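Local coordinates for viral protein F93 (Sulfolobus turreted icosahedral virus, PDB 2CO5), which probably binds DNA as a winged-helix homodimer, its two copies joined by an interchain disulfide, at residues K5-N10 against H85-K90; I14-V19 against K79-L84; G22-K27 against V70-E75; R29-I34 against I42-L47. All blocks are in the same frame, centred on the assembly; numbering follows the deposited sequence.

Interaction 1: K5-N10 against H85-K90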
loop_
_atom_site.group_PDB
_atom_site.type_symbol
_atom_site.label_atom_id
_atom_site.label_comp_id
_atom_site.label_asym_id
_atom_site.label_seq_id
_atom_site.Cartn_x
_atom_site.Cartn_y
_atom_site.Cartn_z
ATOM N N LYS B 5 8.597 2.328 4.805
ATOM C CA LYS B 5 7.593 3.219 5.420
ATOM C C LYS B 5 6.644 3.936 4.464
ATOM O O LYS B 5 5.488 4.175 4.808
ATOM C CB LYS B 5 8.264 4.249 6.345
ATOM C CG LYS B 5 9.119 5.305 5.653
ATOM C CD LYS B 5 9.806 6.220 6.666
ATOM C CE LYS B 5 10.970 6.975 6.034
ATOM N NZ LYS B 5 11.627 7.930 6.971
ATOM N N TYR B 6 7.113 4.278 3.271
ATOM C CA TYR B 6 6.249 4.992 2.330
ATOM C C TYR B 6 5.371 4.070 1.470
ATOM O O TYR B 6 4.613 4.551 0.618
ATOM C CB TYR B 6 7.067 5.958 1.476
ATOM C CG TYR B 6 7.697 7.099 2.268
ATOM C CD1 TYR B 6 9.020 7.472 2.052
ATOM C CD2 TYR B 6 6.967 7.804 3.234
ATOM C CE1 TYR B 6 9.606 8.523 2.771
ATOM C CE2 TYR B 6 7.542 8.857 3.962
ATOM C CZ TYR B 6 8.862 9.211 3.724
ATOM O OH TYR B 6 9.443 10.239 4.444
ATOM N N MET B 7 5.430 2.758 1.723
ATOM C CA MET B 7 4.611 1.793 0.989
ATOM C C MET B 7 3.212 1.756 1.582
ATOM O O MET B 7 2.764 0.760 2.140
ATOM C CB MET B 7 5.277 0.416 0.953
ATOM C CG MET B 7 6.610 0.469 0.217
ATOM S SD MET B 7 7.497 -1.081 0.073
ATOM C CE MET B 7 8.894 -0.562 -0.926
ATOM N N ARG B 8 2.548 2.895 1.458
ATOM C CA ARG B 8 1.173 3.101 1.874
ATOM C C ARG B 8 0.513 3.874 0.742
ATOM O O ARG B 8 1.141 4.751 0.139
ATOM C CB ARG B 8 1.125 3.910 3.169
ATOM C CG ARG B 8 1.814 3.222 4.337
ATOM C CD ARG B 8 1.984 4.168 5.513
ATOM N NE ARG B 8 0.710 4.578 6.104
ATOM C CZ ARG B 8 0.576 5.511 7.047
ATOM N NH1 ARG B 8 1.636 6.146 7.531
ATOM N NH2 ARG B 8 -0.629 5.813 7.514
ATOM N N ILE B 9 -0.740 3.550 0.454
ATOM C CA ILE B 9 -1.430 4.087 -0.703
ATOM C C ILE B 9 -1.531 5.622 -0.648
ATOM O O ILE B 9 -1.429 6.284 -1.671
ATOM C CB ILE B 9 -2.820 3.414 -0.886
ATOM C CG1 ILE B 9 -3.229 3.430 -2.362
ATOM C CG2 ILE B 9 -3.882 4.054 0.014
ATOM C CD1 ILE B 9 -2.330 2.582 -3.240
ATOM N N ASN B 10 -1.688 6.178 0.551
ATOM C CA ASN B 10 -1.857 7.619 0.691
ATOM C C ASN B 10 -0.579 8.389 0.366
ATOM O O ASN B 10 -0.644 9.493 -0.180
ATOM C CB ASN B 10 -2.380 7.968 2.084
ATOM C CG ASN B 10 -3.879 7.740 2.223
ATOM O OD1 ASN B 10 -4.437 7.830 3.321
ATOM N ND2 ASN B 10 -4.539 7.469 1.110
ATOM N N HIS B 85 5.986 3.472 -7.248
ATOM C CA HIS B 85 5.202 3.137 -8.421
ATOM C C HIS B 85 5.521 1.732 -8.909
ATOM O O HIS B 85 4.616 0.966 -9.259
ATOM C CB HIS B 85 5.455 4.141 -9.549
ATOM C CG HIS B 85 4.733 3.807 -10.813
ATOM N ND1 HIS B 85 3.370 3.604 -10.854
ATOM C CD2 HIS B 85 5.181 3.612 -12.075
ATOM C CE1 HIS B 85 3.008 3.306 -12.089
ATOM N NE2 HIS B 85 4.088 3.305 -12.849
ATOM N N GLU B 86 6.803 1.396 -8.948
ATOM C CA GLU B 86 7.209 0.061 -9.379
ATOM C C GLU B 86 6.747 -0.984 -8.373
ATOM O O GLU B 86 6.277 -2.048 -8.759
ATOM C CB GLU B 86 8.722 -0.023 -9.584
ATOM C CG GLU B 86 9.244 0.787 -10.776
ATOM C CD GLU B 86 8.584 0.414 -12.093
ATOM O OE1 GLU B 86 8.572 -0.787 -12.442
ATOM O OE2 GLU B 86 8.080 1.328 -12.781
ATOM N N PHE B 87 6.863 -0.671 -7.083
ATOM C CA PHE B 87 6.418 -1.589 -6.037
ATOM C C PHE B 87 4.918 -1.915 -6.175
ATOM O O PHE B 87 4.535 -3.088 -6.254
ATOM C CB PHE B 87 6.712 -1.015 -4.648
ATOM C CG PHE B 87 6.006 -1.745 -3.543
ATOM C CD1 PHE B 87 6.501 -2.953 -3.067
ATOM C CD2 PHE B 87 4.829 -1.243 -3.003
ATOM C CE1 PHE B 87 5.845 -3.640 -2.058
ATOM C CE2 PHE B 87 4.169 -1.918 -1.995
ATOM C CZ PHE B 87 4.678 -3.122 -1.520
ATOM N N PHE B 88 4.083 -0.879 -6.211
ATOM C CA PHE B 88 2.625 -1.068 -6.281
ATOM C C PHE B 88 2.177 -1.716 -7.587
ATOM O O PHE B 88 1.262 -2.532 -7.598
ATOM C CB PHE B 88 1.881 0.256 -6.056
ATOM C CG PHE B 88 1.716 0.619 -4.597
ATOM C CD1 PHE B 88 2.397 1.693 -4.047
ATOM C CD2 PHE B 88 0.880 -0.123 -3.780
ATOM C CE1 PHE B 88 2.254 2.017 -2.716
ATOM C CE2 PHE B 88 0.731 0.196 -2.442
ATOM C CZ PHE B 88 1.427 1.273 -1.908
ATOM N N LYS B 89 2.840 -1.376 -8.685
ATOM C CA LYS B 89 2.553 -2.002 -9.965
ATOM C C LYS B 89 2.821 -3.507 -9.873
ATOM O O LYS B 89 2.003 -4.311 -10.309
ATOM C CB LYS B 89 3.396 -1.358 -11.067
ATOM C CG LYS B 89 3.074 -1.824 -12.470
ATOM C CD LYS B 89 3.897 -1.062 -13.497
ATOM C CE LYS B 89 3.742 -1.663 -14.885
ATOM N NZ LYS B 89 4.443 -0.860 -15.925
ATOM N N LYS B 90 3.955 -3.872 -9.273
ATOM C CA LYS B 90 4.343 -5.273 -9.107
ATOM C C LYS B 90 3.353 -6.077 -8.263
ATOM O O LYS B 90 3.053 -7.219 -8.596
ATOM C CB LYS B 90 5.754 -5.375 -8.502
ATOM C CG LYS B 90 6.212 -6.793 -8.171
ATOM C CD LYS B 90 7.689 -6.841 -7.757
ATOM C CE LYS B 90 7.934 -6.115 -6.433
ATOM N NZ LYS B 90 9.270 -6.426 -5.846
#
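The sulfur of Met-7 sits squarely over the middle of the Phe-87 ring, SD lying 3.6 Å from the ring centroid and 8° off its normal. This is a Met-aromatic contact, and methionine suits it because a thioether is polarisable and its chain flexible. With CG anti to the carbonyl carbon (chi1 -63°) and the chain extended beyond it, the methionine lies across the face of the ring; CG adds a CH-pi contact, 4.2 Å from the Phe-87 ring centroid.

A second CH-pi contact comes from Ile-9, whose CD1 hangs over one face of the Phe-88 ring, toward the rim, with CE2 of that ring 4.0 Å away; the delta methyl of isoleucine can reach the ring from the start of the helix. These aromatics belong to the C-terminal helix 75-92, which in this winged-helix protein runs past the start of helix 9-20 and meets the second subunit, where Phe-88 touches Val-92 of that chain.

Backbone also meets aromatic carbon: Phe-88 CZ lies 3.8 Å from Arg-8 C, just where an inverse gamma turn centred on Met-7 leads into helix 9-20. A flat phenylalanine can take a group on each face: opposite Ile-9, Phe-87 CD2 stands over the ring centre.

Interaction 2: I14-V19 against K79-L84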
loop_
_atom_site.group_PDB
_atom_site.type_symbol
_atom_site.label_atom_id
_atom_site.label_comp_id
_atom_site.label_asym_id
_atom_site.label_seq_id
_atom_site.Cartn_x
_atom_site.Cartn_y
_atom_site.Cartn_z
ATOM N N ILE B 14 -0.273 10.968 -2.793
ATOM C CA ILE B 14 0.272 12.318 -2.638
ATOM C C ILE B 14 1.381 12.585 -3.661
ATOM O O ILE B 14 1.356 13.604 -4.355
ATOM C CB ILE B 14 0.829 12.562 -1.215
ATOM C CG1 ILE B 14 -0.323 12.669 -0.200
ATOM C CG2 ILE B 14 1.678 13.825 -1.191
ATOM C CD1 ILE B 14 0.119 12.670 1.251
ATOM N N LEU B 15 2.345 11.672 -3.746
ATOM C CA LEU B 15 3.462 11.800 -4.698
ATOM C C LEU B 15 2.999 11.794 -6.156
ATOM O O LEU B 15 3.564 12.495 -6.996
ATOM C CB LEU B 15 4.491 10.680 -4.474
ATOM C CG LEU B 15 5.664 10.973 -3.528
ATOM C CD1 LEU B 15 5.272 11.939 -2.439
ATOM C CD2 LEU B 15 6.248 9.688 -2.941
ATOM N N LYS B 16 1.980 10.992 -6.454
ATOM C CA LYS B 16 1.465 10.884 -7.815
ATOM C C LYS B 16 0.796 12.187 -8.249
ATOM O O LYS B 16 0.927 12.596 -9.406
ATOM C CB LYS B 16 0.494 9.702 -7.928
ATOM C CG LYS B 16 -0.119 9.464 -9.326
ATOM C CD LYS B 16 0.921 9.163 -10.371
ATOM C CE LYS B 16 0.281 8.837 -11.721
ATOM N NZ LYS B 16 1.286 8.855 -12.820
ATOM N N VAL B 17 0.082 12.827 -7.323
ATOM C CA VAL B 17 -0.591 14.103 -7.596
ATOM C C VAL B 17 0.426 15.226 -7.852
ATOM O O VAL B 17 0.200 16.093 -8.697
ATOM C CB VAL B 17 -1.583 14.481 -6.461
ATOM C CG1 VAL B 17 -1.956 15.967 -6.506
ATOM C CG2 VAL B 17 -2.832 13.623 -6.558
ATOM N N LEU B 18 1.547 15.190 -7.136
ATOM C CA LEU B 18 2.672 16.094 -7.411
ATOM C C LEU B 18 3.266 15.879 -8.808
ATOM O O LEU B 18 3.393 16.827 -9.576
ATOM C CB LEU B 18 3.762 15.946 -6.342
ATOM C CG LEU B 18 3.668 16.947 -5.188
ATOM C CD1 LEU B 18 4.158 18.307 -5.654
ATOM C CD2 LEU B 18 2.245 17.031 -4.645
ATOM N N VAL B 19 3.614 14.636 -9.130
ATOM C CA VAL B 19 4.147 14.283 -10.458
ATOM C C VAL B 19 3.173 14.657 -11.583
ATOM O O VAL B 19 3.578 15.195 -12.612
ATOM C CB VAL B 19 4.472 12.773 -10.547
ATOM C CG1 VAL B 19 4.757 12.352 -11.989
ATOM C CG2 VAL B 19 5.643 12.436 -9.646
ATOM N N LYS B 79 12.641 10.041 -7.098
ATOM C CA LYS B 79 13.228 8.705 -6.984
ATOM C C LYS B 79 12.373 7.796 -6.094
ATOM O O LYS B 79 12.224 6.615 -6.390
ATOM C CB LYS B 79 14.662 8.780 -6.442
ATOM C CG LYS B 79 15.415 7.450 -6.474
ATOM C CD LYS B 79 16.889 7.626 -6.134
ATOM C CE LYS B 79 17.632 6.295 -6.171
ATOM N NZ LYS B 79 19.090 6.452 -5.926
ATOM N N GLU B 80 11.820 8.346 -5.015
ATOM C CA GLU B 80 10.925 7.583 -4.135
ATOM C C GLU B 80 9.618 7.229 -4.829
ATOM O O GLU B 80 9.103 6.121 -4.661
ATOM C CB GLU B 80 10.623 8.363 -2.849
ATOM C CG GLU B 80 9.718 7.622 -1.844
ATOM C CD GLU B 80 10.366 6.374 -1.263
ATOM O OE1 GLU B 80 11.560 6.433 -0.895
ATOM O OE2 GLU B 80 9.678 5.337 -1.160
ATOM N N PHE B 81 9.083 8.170 -5.603
ATOM C CA PHE B 81 7.862 7.927 -6.371
ATOM C C PHE B 81 8.059 6.781 -7.357
ATOM O O PHE B 81 7.206 5.900 -7.479
ATOM C CB PHE B 81 7.427 9.188 -7.129
ATOM C CG PHE B 81 6.367 8.930 -8.168
ATOM C CD1 PHE B 81 5.059 8.667 -7.793
ATOM C CD2 PHE B 81 6.687 8.924 -9.524
ATOM C CE1 PHE B 81 4.079 8.414 -8.750
ATOM C CE2 PHE B 81 5.713 8.676 -10.485
ATOM C CZ PHE B 81 4.409 8.420 -10.097
ATOM N N GLU B 82 9.183 6.807 -8.061
ATOM C CA GLU B 82 9.492 5.771 -9.029
ATOM C C GLU B 82 9.599 4.417 -8.342
ATOM O O GLU B 82 9.062 3.421 -8.833
ATOM C CB GLU B 82 10.774 6.115 -9.787
ATOM C CG GLU B 82 10.603 7.284 -10.753
ATOM C CD GLU B 82 11.913 7.753 -11.386
ATOM O OE1 GLU B 82 12.945 7.062 -11.227
ATOM O OE2 GLU B 82 11.903 8.820 -12.037
ATOM N N GLU B 83 10.273 4.386 -7.195
ATOM C CA GLU B 83 10.343 3.170 -6.388
ATOM C C GLU B 83 8.958 2.685 -5.950
ATOM O O GLU B 83 8.645 1.502 -6.074
ATOM C CB GLU B 83 11.225 3.381 -5.159
ATOM C CG GLU B 83 12.698 3.568 -5.481
ATOM C CD GLU B 83 13.566 3.570 -4.238
ATOM O OE1 GLU B 83 13.478 2.599 -3.449
ATOM O OE2 GLU B 83 14.340 4.539 -4.054
ATOM N N LEU B 84 8.135 3.598 -5.440
ATOM C CA LEU B 84 6.791 3.242 -4.980
ATOM C C LEU B 84 5.898 2.776 -6.120
ATOM O O LEU B 84 5.136 1.825 -5.970
ATOM C CB LEU B 84 6.118 4.421 -4.284
ATOM C CG LEU B 84 6.497 4.708 -2.836
ATOM C CD1 LEU B 84 5.695 5.907 -2.345
ATOM C CD2 LEU B 84 6.239 3.492 -1.959
#
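Phe-81 holds its CG anti to the backbone N (chi1 167°), which sends the ring straight from helix 79-84 toward helix 14-19. Val-19 places CG1 likewise, and its CG2, anti to the carbonyl carbon, comes to rest over a face of that ring. CG2 is 3.8 Å from the ring centroid and 17° off the normal, a CH-pi contact that a beta-branched valine makes without any long chain to order.

The remaining neighbours of the ring approach obliquely. Leu-15 brings CB to 3.9 Å from Phe-81 CD1, while Lys-16, bent at chi2, brings its aliphatic middle against the ring, CD being 3.6 Å from Phe-81 CZ. A lysine serves well at this half-covered border, since its methylenes pack on the ring, and Lys-16 NZ ends still near it, 4.2 Å from Phe-81 CZ.

In the winged-helix domain these are the first helix, 9-20, and the C-terminal helix, 75-92, which follows the wing strands. The axes of the two short segments come no closer than 10.0 Å and their directions differ by 119°, a separation wide enough to take a phenylalanine. Farther along, Leu-15 and Leu-84 cross at about a right angle, with CD2 of Leu-15 3.9 Å from CD1 of Leu-84. Glu-80 joins through its hydrocarbon part alone, CG lying 4.2 Å from Leu-15 CD2.

Interaction 3: G22-K27 against V70-E75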
loop_
_atom_site.group_PDB
_atom_site.type_symbol
_atom_site.label_atom_id
_atom_site.label_comp_id
_atom_site.label_asym_id
_atom_site.label_seq_id
_atom_site.Cartn_x
_atom_site.Cartn_y
_atom_site.Cartn_z
ATOM N N GLY B 22 3.356 18.295 -12.504
ATOM C CA GLY B 22 4.708 18.727 -12.841
ATOM C C GLY B 22 5.605 19.015 -11.649
ATOM O O GLY B 22 6.390 19.962 -11.690
ATOM N N SER B 23 5.477 18.203 -10.596
ATOM C CA SER B 23 6.307 18.305 -9.384
ATOM C C SER B 23 6.151 19.629 -8.613
ATOM O O SER B 23 7.006 19.978 -7.796
ATOM C CB SER B 23 7.793 18.045 -9.707
ATOM O OG SER B 23 8.016 16.682 -10.031
ATOM N N ARG B 24 5.053 20.345 -8.853
ATOM C CA ARG B 24 4.802 21.622 -8.186
ATOM C C ARG B 24 3.304 21.851 -8.025
ATOM O O ARG B 24 2.562 21.847 -9.003
ATOM C CB ARG B 24 5.423 22.774 -8.982
ATOM C CG ARG B 24 5.322 24.149 -8.313
ATOM C CD ARG B 24 5.655 25.239 -9.317
ATOM N NE ARG B 24 5.733 26.580 -8.730
ATOM C CZ ARG B 24 4.684 27.329 -8.380
ATOM N NH1 ARG B 24 3.435 26.875 -8.521
ATOM N NH2 ARG B 24 4.885 28.545 -7.867
ATOM N N LEU B 25 2.867 22.051 -6.787
ATOM C CA LEU B 25 1.458 22.274 -6.502
ATOM C C LEU B 25 1.299 23.087 -5.226
ATOM O O LEU B 25 2.014 22.865 -4.246
ATOM C CB LEU B 25 0.736 20.933 -6.369
ATOM C CG LEU B 25 -0.784 20.965 -6.176
ATOM C CD1 LEU B 25 -1.501 21.436 -7.441
ATOM C CD2 LEU B 25 -1.284 19.590 -5.743
ATOM N N GLU B 26 0.364 24.031 -5.249
ATOM C CA GLU B 26 0.029 24.797 -4.059
ATOM C C GLU B 26 -0.573 23.838 -3.054
ATOM O O GLU B 26 -1.375 22.983 -3.418
ATOM C CB GLU B 26 -0.962 25.920 -4.376
ATOM C CG GLU B 26 -0.355 27.078 -5.157
ATOM C CD GLU B 26 -1.388 28.095 -5.622
ATOM O OE1 GLU B 26 -2.568 27.986 -5.229
ATOM O OE2 GLU B 26 -1.012 29.010 -6.388
ATOM N N LYS B 27 -0.161 23.982 -1.800
ATOM C CA LYS B 27 -0.597 23.110 -0.709
ATOM C C LYS B 27 -2.120 23.090 -0.543
ATOM O O LYS B 27 -2.703 22.038 -0.292
ATOM C CB LYS B 27 0.070 23.563 0.594
ATOM C CG LYS B 27 -0.041 22.610 1.778
ATOM C CD LYS B 27 0.536 23.295 3.021
ATOM C CE LYS B 27 0.550 22.394 4.238
ATOM N NZ LYS B 27 1.388 22.980 5.332
ATOM N N VAL B 70 3.623 26.645 -1.411
ATOM C CA VAL B 70 3.781 25.803 -2.593
ATOM C C VAL B 70 4.590 24.567 -2.244
ATOM O O VAL B 70 5.651 24.664 -1.620
ATOM C CB VAL B 70 4.490 26.538 -3.749
ATOM C CG1 VAL B 70 4.712 25.578 -4.919
ATOM C CG2 VAL B 70 3.686 27.757 -4.193
ATOM N N LEU B 71 4.073 23.406 -2.646
ATOM C CA LEU B 71 4.787 22.143 -2.498
ATOM C C LEU B 71 5.592 21.855 -3.764
ATOM O O LEU B 71 5.140 22.123 -4.876
ATOM C CB LEU B 71 3.815 20.990 -2.212
ATOM C CG LEU B 71 3.082 21.026 -0.869
ATOM C CD1 LEU B 71 2.090 19.865 -0.764
ATOM C CD2 LEU B 71 4.083 21.006 0.302
ATOM N N PHE B 72 6.795 21.325 -3.568
ATOM C CA PHE B 72 7.658 20.883 -4.649
ATOM C C PHE B 72 8.098 19.454 -4.372
ATOM O O PHE B 72 8.390 19.104 -3.226
ATOM C CB PHE B 72 8.901 21.757 -4.739
ATOM C CG PHE B 72 8.619 23.186 -5.109
ATOM C CD1 PHE B 72 8.333 24.126 -4.127
ATOM C CD2 PHE B 72 8.657 23.593 -6.433
ATOM C CE1 PHE B 72 8.072 25.444 -4.458
ATOM C CE2 PHE B 72 8.407 24.920 -6.775
ATOM C CZ PHE B 72 8.107 25.841 -5.776
ATOM N N LEU B 73 8.152 18.644 -5.429
ATOM C CA LEU B 73 8.727 17.311 -5.362
ATOM C C LEU B 73 10.228 17.413 -5.654
ATOM O O LEU B 73 10.625 17.896 -6.696
ATOM C CB LEU B 73 8.037 16.390 -6.380
ATOM C CG LEU B 73 8.273 14.884 -6.252
ATOM C CD1 LEU B 73 7.724 14.363 -4.941
ATOM C CD2 LEU B 73 7.635 14.152 -7.415
ATOM N N THR B 74 11.054 16.956 -4.721
ATOM C CA THR B 74 12.503 16.983 -4.880
ATOM C C THR B 74 12.995 15.811 -5.721
ATOM O O THR B 74 12.234 14.893 -6.029
ATOM C CB THR B 74 13.209 16.893 -3.512
ATOM O OG1 THR B 74 12.946 15.606 -2.920
ATOM C CG2 THR B 74 12.729 18.008 -2.583
ATOM N N GLU B 75 14.279 15.845 -6.077
ATOM C CA GLU B 75 14.917 14.735 -6.777
ATOM C C GLU B 75 14.799 13.460 -5.953
ATOM O O GLU B 75 14.506 12.391 -6.486
ATOM C CB GLU B 75 16.393 15.036 -7.029
ATOM C CG GLU B 75 16.651 16.168 -8.007
ATOM C CD GLU B 75 18.105 16.587 -8.029
ATOM O OE1 GLU B 75 18.964 15.780 -7.606
ATOM O OE2 GLU B 75 18.389 17.723 -8.469
#
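Arg-24 pairs with Phe-72 where strands 24-26 and 70-73 run antiparallel in the small sheet of the winged helix, 70-73 being its middle strand. The arginine shares a face of the sheet with Phe-72 and Val-70 and lies across them both. Arg-24 CB approaches Phe-72 CD2 at 4.2 Å. Arg-24 CG comes closer, 3.5 Å from Phe-72 CE2 and 3.7 Å from Val-70 CG1. CD and NE continue alongside the ring, Arg-24 NE being 3.7 Å from Phe-72 CE2. At the tip the guanidinium turns nearly perpendicular to the ring (88°) and lays one face on Val-70, whose CG1 is 3.9 Å from Arg-24 CZ. NH1 lies near CG1 of that valine and NH2 near its CG2. A long flexible residue can thus cover apolar neighbours while its charged end stays at the surface.

Leu-25 and Leu-71 face the other way, into the core against Leu-30. As a hydrogen-bonded pair they exchange two backbone bonds, Leu-25 N to Leu-71 O at 3.0 Å and Leu-71 N to Leu-25 O at 2.7 Å. The pairing reaches back beyond the start of strand 24-26: Leu-73 N donates to Ser-23 O at 2.9 Å.

Interaction 4: R29-I34 against I42-L47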
loop_
_atom_site.group_PDB
_atom_site.type_symbol
_atom_site.label_atom_id
_atom_site.label_comp_id
_atom_site.label_asym_id
_atom_site.label_seq_id
_atom_site.Cartn_x
_atom_site.Cartn_y
_atom_site.Cartn_z
ATOM N N ARG B 29 -4.427 23.108 -2.585
ATOM C CA ARG B 29 -5.138 22.403 -3.640
ATOM C C ARG B 29 -4.955 20.889 -3.587
ATOM O O ARG B 29 -5.660 20.168 -4.283
ATOM C CB ARG B 29 -4.716 22.959 -5.002
ATOM C CG ARG B 29 -5.372 24.306 -5.277
ATOM C CD ARG B 29 -4.667 25.135 -6.318
ATOM N NE ARG B 29 -5.224 26.491 -6.332
ATOM C CZ ARG B 29 -4.927 27.439 -7.219
ATOM N NH1 ARG B 29 -4.060 27.212 -8.199
ATOM N NH2 ARG B 29 -5.507 28.630 -7.118
ATOM N N LEU B 30 -4.039 20.411 -2.748
ATOM C CA LEU B 30 -3.704 18.988 -2.716
ATOM C C LEU B 30 -4.913 18.118 -2.403
ATOM O O LEU B 30 -5.151 17.129 -3.080
ATOM C CB LEU B 30 -2.585 18.714 -1.700
ATOM C CG LEU B 30 -2.150 17.255 -1.536
ATOM C CD1 LEU B 30 -1.740 16.639 -2.874
ATOM C CD2 LEU B 30 -1.022 17.161 -0.519
ATOM N N ARG B 31 -5.675 18.490 -1.378
ATOM C CA ARG B 31 -6.808 17.671 -0.940
ATOM C C ARG B 31 -7.844 17.535 -2.058
ATOM O O ARG B 31 -8.303 16.433 -2.356
ATOM C CB ARG B 31 -7.457 18.254 0.327
ATOM C CG ARG B 31 -8.474 17.314 0.966
ATOM C CD ARG B 31 -9.110 17.877 2.240
ATOM N NE ARG B 31 -10.265 17.063 2.630
ATOM C CZ ARG B 31 -11.044 17.286 3.688
ATOM N NH1 ARG B 31 -10.813 18.302 4.512
ATOM N NH2 ARG B 31 -12.063 16.478 3.925
ATOM N N SER B 32 -8.196 18.667 -2.668
ATOM C CA SER B 32 -9.128 18.699 -3.796
ATOM C C SER B 32 -8.632 17.873 -4.976
ATOM O O SER B 32 -9.397 17.126 -5.575
ATOM C CB SER B 32 -9.343 20.139 -4.263
ATOM O OG SER B 32 -9.941 20.907 -3.242
ATOM N N GLU B 33 -7.354 18.032 -5.313
ATOM C CA GLU B 33 -6.732 17.300 -6.415
ATOM C C GLU B 33 -6.860 15.796 -6.226
ATOM O O GLU B 33 -7.234 15.077 -7.145
ATOM C CB GLU B 33 -5.247 17.663 -6.527
ATOM C CG GLU B 33 -4.971 18.938 -7.282
ATOM C CD GLU B 33 -5.284 18.810 -8.762
ATOM O OE1 GLU B 33 -4.658 17.963 -9.439
ATOM O OE2 GLU B 33 -6.156 19.561 -9.241
ATOM N N ILE B 34 -6.528 15.331 -5.029
ATOM C CA ILE B 34 -6.652 13.921 -4.674
ATOM C C ILE B 34 -8.094 13.442 -4.822
ATOM O O ILE B 34 -8.343 12.367 -5.375
ATOM C CB ILE B 34 -6.184 13.673 -3.228
ATOM C CG1 ILE B 34 -4.665 13.816 -3.130
ATOM C CG2 ILE B 34 -6.603 12.290 -2.751
ATOM C CD1 ILE B 34 -4.161 13.884 -1.692
ATOM N N ILE B 42 -9.323 12.442 1.772
ATOM C CA ILE B 42 -8.487 12.332 2.965
ATOM C C ILE B 42 -8.753 13.558 3.841
ATOM O O ILE B 42 -8.646 14.695 3.378
ATOM C CB ILE B 42 -6.986 12.242 2.609
ATOM C CG1 ILE B 42 -6.732 11.124 1.588
ATOM C CG2 ILE B 42 -6.162 11.989 3.860
ATOM C CD1 ILE B 42 -5.301 11.070 1.078
ATOM N N SER B 43 -9.109 13.322 5.099
ATOM C CA SER B 43 -9.358 14.404 6.051
ATOM C C SER B 43 -8.078 15.215 6.298
ATOM O O SER B 43 -6.968 14.727 6.057
ATOM C CB SER B 43 -9.901 13.834 7.364
ATOM O OG SER B 43 -8.974 12.934 7.947
ATOM N N ASP B 44 -8.236 16.451 6.760
ATOM C CA ASP B 44 -7.084 17.322 7.048
ATOM C C ASP B 44 -6.177 16.737 8.134
ATOM O O ASP B 44 -4.951 16.746 8.007
ATOM C CB ASP B 44 -7.552 18.715 7.480
ATOM C CG ASP B 44 -8.313 19.453 6.382
ATOM O OD1 ASP B 44 -8.017 19.224 5.193
ATOM O OD2 ASP B 44 -9.204 20.269 6.710
ATOM N N GLY B 45 -6.791 16.233 9.199
ATOM C CA GLY B 45 -6.051 15.681 10.325
ATOM C C GLY B 45 -5.190 14.483 9.964
ATOM O O GLY B 45 -4.285 14.137 10.716
ATOM N N VAL B 46 -5.479 13.845 8.825
ATOM C CA VAL B 46 -4.660 12.749 8.309
ATOM C C VAL B 46 -3.695 13.237 7.235
ATOM O O VAL B 46 -2.530 12.855 7.236
ATOM C CB VAL B 46 -5.526 11.611 7.734
ATOM C CG1 VAL B 46 -4.649 10.531 7.073
ATOM C CG2 VAL B 46 -6.387 11.000 8.833
ATOM N N LEU B 47 -4.172 14.092 6.336
ATOM C CA LEU B 47 -3.380 14.512 5.183
ATOM C C LEU B 47 -2.159 15.338 5.544
ATOM O O LEU B 47 -1.055 15.024 5.114
ATOM C CB LEU B 47 -4.238 15.322 4.212
ATOM C CG LEU B 47 -3.567 15.755 2.906
ATOM C CD1 LEU B 47 -3.233 14.541 2.047
ATOM C CD2 LEU B 47 -4.467 16.723 2.158
HETATM O O HOH W 1 -8.923 14.248 -0.912
HETATM O O HOH W 2 -11.251 17.048 7.594
#
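Arg-31 O accepts a hydrogen bond of 2.7 Å from a water that also accepts from Ile-42 N, bridging helix 30-38 to the residues just ahead of helix 44-56. The two helices form the helix-turn-helix of the winged-helix fold, with 44-56 probably the recognition helix.

The Arg-31 side chain leaves with CG anti to the backbone N (chi1 -170°) and stays extended to NE, reaching the start of that helix. There Arg-31 NH1 makes a salt bridge to Asp-44 OD1 at 3.0 Å; the hydrogen bond within it is weak, bent to 136°, and guanidinium and carboxylate planes stand almost perpendicular. NH2 also makes a long, weak ion pair with Asp-41. One guanidinium face lies over the backbone, with Ser-43 CA above its centre. Ser-43 is the N-cap residue, and an aspartate in the first turn after it should suit the helix dipole.

Beneath the polar layer, branched aliphatics fill the angle between the helices. Ile-34 CD1 meets Leu-47 CD1 at 3.9 Å and Ile-42 CD1 at 4.1 Å; Leu-30 CD2 adds a looser touch on Leu-47 CD1. Leu-47 also reaches under the arginine, its CD2 resting 3.8 Å from Arg-31 CB.

In the fold
From the N terminus, the lead-in to helix 9-20 comes first: interaction 1 joins it to the far part of helix 75-92 and closes the largest loop. Interaction 2 lies inside it, joining the same two helices and touching interaction 1 through Leu-84. Next inward, interaction 3 pairs the strand after the first helix with the strand before the last. Interaction 4 is innermost, closing the short helix-turn-helix loop. The four are therefore nested, and none cross. Val-17 touches Leu-25, Leu-30 and Ile-34, so helix 9-20 links interactions 2, 3 and 4, whereas interactions 1 and 3 lie on opposite sides of the chain's centre.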